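Local coordinates for protein ABC transporter (PDB 4G68) that probably serves as the extracellular solute-binding protein of an ABC transporter, consistent with a part in taking up xylan-derived sugars in a thermophilic bacterium, at residues D350-T355 against Q367-P372. Numbering follows the deposited sequence.
Sequences DYLIAT and QSKVDP
With CG anti to its backbone N (chi1 -170°), Tyr351 swings its ring end toward Val370 and Gln367, and Val370, whose CG1 stands anti to its own carbonyl carbon, sets that methyl over one ring face. This CH-pi contact places Val370 CG1 4.0 Å from the Tyr351 ring centroid, shifted toward the rim, with Tyr351 CE2 the nearest ring atom at 3.7 Å. The same methyl also meets Leu352 CD2 at 3.8 Å, touching two successive side chains of the helix. At the ring edge, Gln367 NE2 gives a weak, strongly bent hydrogen bond to Tyr351 OH (2.9 Å, 120° at the hydrogen), the amide turned 70° from the ring plane. In this solute-binding protein of the periplasmic-binding-protein (PBP) fold class, the contact packs the C-terminal end of helix 332-353 against the loop leading into helix 372-382, where Asp371 is the N-cap and its OD2 accepts from Leu373 N. An alanine in place of Tyr351 would probably leave Val370 CG1 without its aromatic face and Gln367 NE2 without this acceptor. On the more exposed flank, Lys369 slants across Leu352, its CB 3.8 Å from Leu352 CD2, and a bend at chi4 brings Lys369 NZ near both Leu352 methyls.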
loop_
_atom_site.group_PDB
_atom_site.type_symbol
_atom_site.label_atom_id
_atom_site.label_comp_id
_atom_site.label_asym_id
_atom_site.label_seq_id
_atom_site.Cartn_x
_atom_site.Cartn_y
_atom_site.Cartn_z
ATOM N N ASP C 350 4.994 1.950 13.021
ATOM C CA ASP C 350 5.241 1.704 11.564
ATOM C C ASP C 350 6.667 2.087 11.213
ATOM O O ASP C 350 7.414 1.317 10.577
ATOM C CB ASP C 350 4.311 2.602 10.706
ATOM C CG ASP C 350 2.960 1.991 10.414
ATOM O OD1 ASP C 350 2.743 0.790 10.743
ATOM O OD2 ASP C 350 2.093 2.743 9.833
ATOM N N TYR C 351 7.030 3.298 11.626
ATOM C CA TYR C 351 8.385 3.839 11.455
ATOM C C TYR C 351 9.488 2.932 12.051
ATOM O O TYR C 351 10.509 2.659 11.378
ATOM C CB TYR C 351 8.450 5.234 12.074
ATOM C CG TYR C 351 9.718 6.026 11.778
ATOM C CD1 TYR C 351 10.287 6.016 10.497
ATOM C CD2 TYR C 351 10.319 6.798 12.764
ATOM C CE1 TYR C 351 11.436 6.733 10.212
ATOM C CE2 TYR C 351 11.472 7.541 12.495
ATOM C CZ TYR C 351 12.018 7.505 11.220
ATOM O OH TYR C 351 13.151 8.234 10.951
ATOM N N LEU C 352 9.257 2.432 13.267
ATOM C CA LEU C 352 10.243 1.619 13.969
ATOM C C LEU C 352 10.407 0.221 13.381
ATOM O O LEU C 352 11.526 -0.277 13.269
ATOM C CB LEU C 352 9.872 1.514 15.448
ATOM C CG LEU C 352 10.170 2.793 16.242
ATOM C CD1 LEU C 352 9.447 2.795 17.585
ATOM C CD2 LEU C 352 11.686 2.880 16.437
ATOM N N ILE C 353 9.293 -0.390 12.989
ATOM C CA ILE C 353 9.274 -1.743 12.482
ATOM C C ILE C 353 9.105 -1.899 10.950
ATOM O O ILE C 353 9.125 -3.035 10.453
ATOM C CB ILE C 353 8.308 -2.635 13.293
ATOM C CG1 ILE C 353 6.851 -2.401 12.871
ATOM C CG2 ILE C 353 8.496 -2.389 14.805
ATOM C CD1 ILE C 353 5.863 -3.324 13.580
ATOM N N ALA C 354 8.938 -0.789 10.226
ATOM C CA ALA C 354 8.855 -0.775 8.749
ATOM C C ALA C 354 7.581 -1.429 8.145
ATOM O O ALA C 354 7.555 -1.843 6.988
ATOM C CB ALA C 354 10.162 -1.291 8.093
ATOM N N THR C 355 6.523 -1.467 8.949
ATOM C CA THR C 355 5.188 -1.862 8.474
ATOM C C THR C 355 4.487 -0.715 7.755
ATOM O O THR C 355 3.476 -0.927 7.064
ATOM C CB THR C 355 4.235 -2.310 9.626
ATOM O OG1 THR C 355 4.221 -1.323 10.684
ATOM C CG2 THR C 355 4.588 -3.681 10.134
ATOM N N GLN C 367 16.168 7.636 16.128
ATOM C CA GLN C 367 16.576 7.274 14.784
ATOM C C GLN C 367 17.486 6.033 14.722
ATOM O O GLN C 367 17.439 5.303 13.752
ATOM C CB GLN C 367 17.214 8.502 14.110
ATOM C CG GLN C 367 17.745 8.337 12.680
ATOM C CD GLN C 367 16.681 8.500 11.583
ATOM O OE1 GLN C 367 16.755 7.831 10.549
ATOM N NE2 GLN C 367 15.722 9.415 11.785
ATOM N N SER C 368 18.264 5.787 15.775
ATOM C CA SER C 368 19.201 4.677 15.808
ATOM C C SER C 368 18.476 3.315 15.998
ATOM O O SER C 368 19.083 2.245 15.844
ATOM C CB SER C 368 20.200 4.915 16.937
ATOM O OG SER C 368 19.606 4.594 18.182
ATOM N N LYS C 369 17.196 3.385 16.377
ATOM C CA LYS C 369 16.327 2.224 16.538
ATOM C C LYS C 369 15.574 1.865 15.236
ATOM O O LYS C 369 15.040 0.767 15.086
ATOM C CB LYS C 369 15.307 2.500 17.629
ATOM C CG LYS C 369 14.776 1.265 18.332
ATOM C CD LYS C 369 14.195 1.670 19.688
ATOM C CE LYS C 369 13.292 0.609 20.288
ATOM N NZ LYS C 369 12.103 0.391 19.433
ATOM N N VAL C 370 15.541 2.782 14.296
ATOM C CA VAL C 370 14.770 2.530 13.089
ATOM C C VAL C 370 15.571 1.718 12.068
ATOM O O VAL C 370 16.793 1.864 11.999
ATOM C CB VAL C 370 14.187 3.828 12.515
ATOM C CG1 VAL C 370 13.587 4.670 13.625
ATOM C CG2 VAL C 370 15.204 4.626 11.765
ATOM N N ASP C 371 14.889 0.846 11.316
ATOM C CA ASP C 371 15.611 -0.095 10.478
ATOM C C ASP C 371 16.180 0.643 9.278
ATOM O O ASP C 371 15.502 1.508 8.741
ATOM C CB ASP C 371 14.726 -1.273 10.053
ATOM C CG ASP C 371 15.516 -2.386 9.371
ATOM O OD1 ASP C 371 15.859 -3.399 10.027
ATOM O OD2 ASP C 371 15.806 -2.231 8.171
ATOM N N PRO C 372 17.417 0.298 8.865
ATOM C CA PRO C 372 18.022 0.971 7.731
ATOM C C PRO C 372 17.181 0.935 6.474
ATOM O O PRO C 372 17.197 1.903 5.728
ATOM C CB PRO C 372 19.342 0.222 7.521
ATOM C CG PRO C 372 19.718 -0.227 8.894
ATOM C CD PRO C 372 18.409 -0.526 9.599
#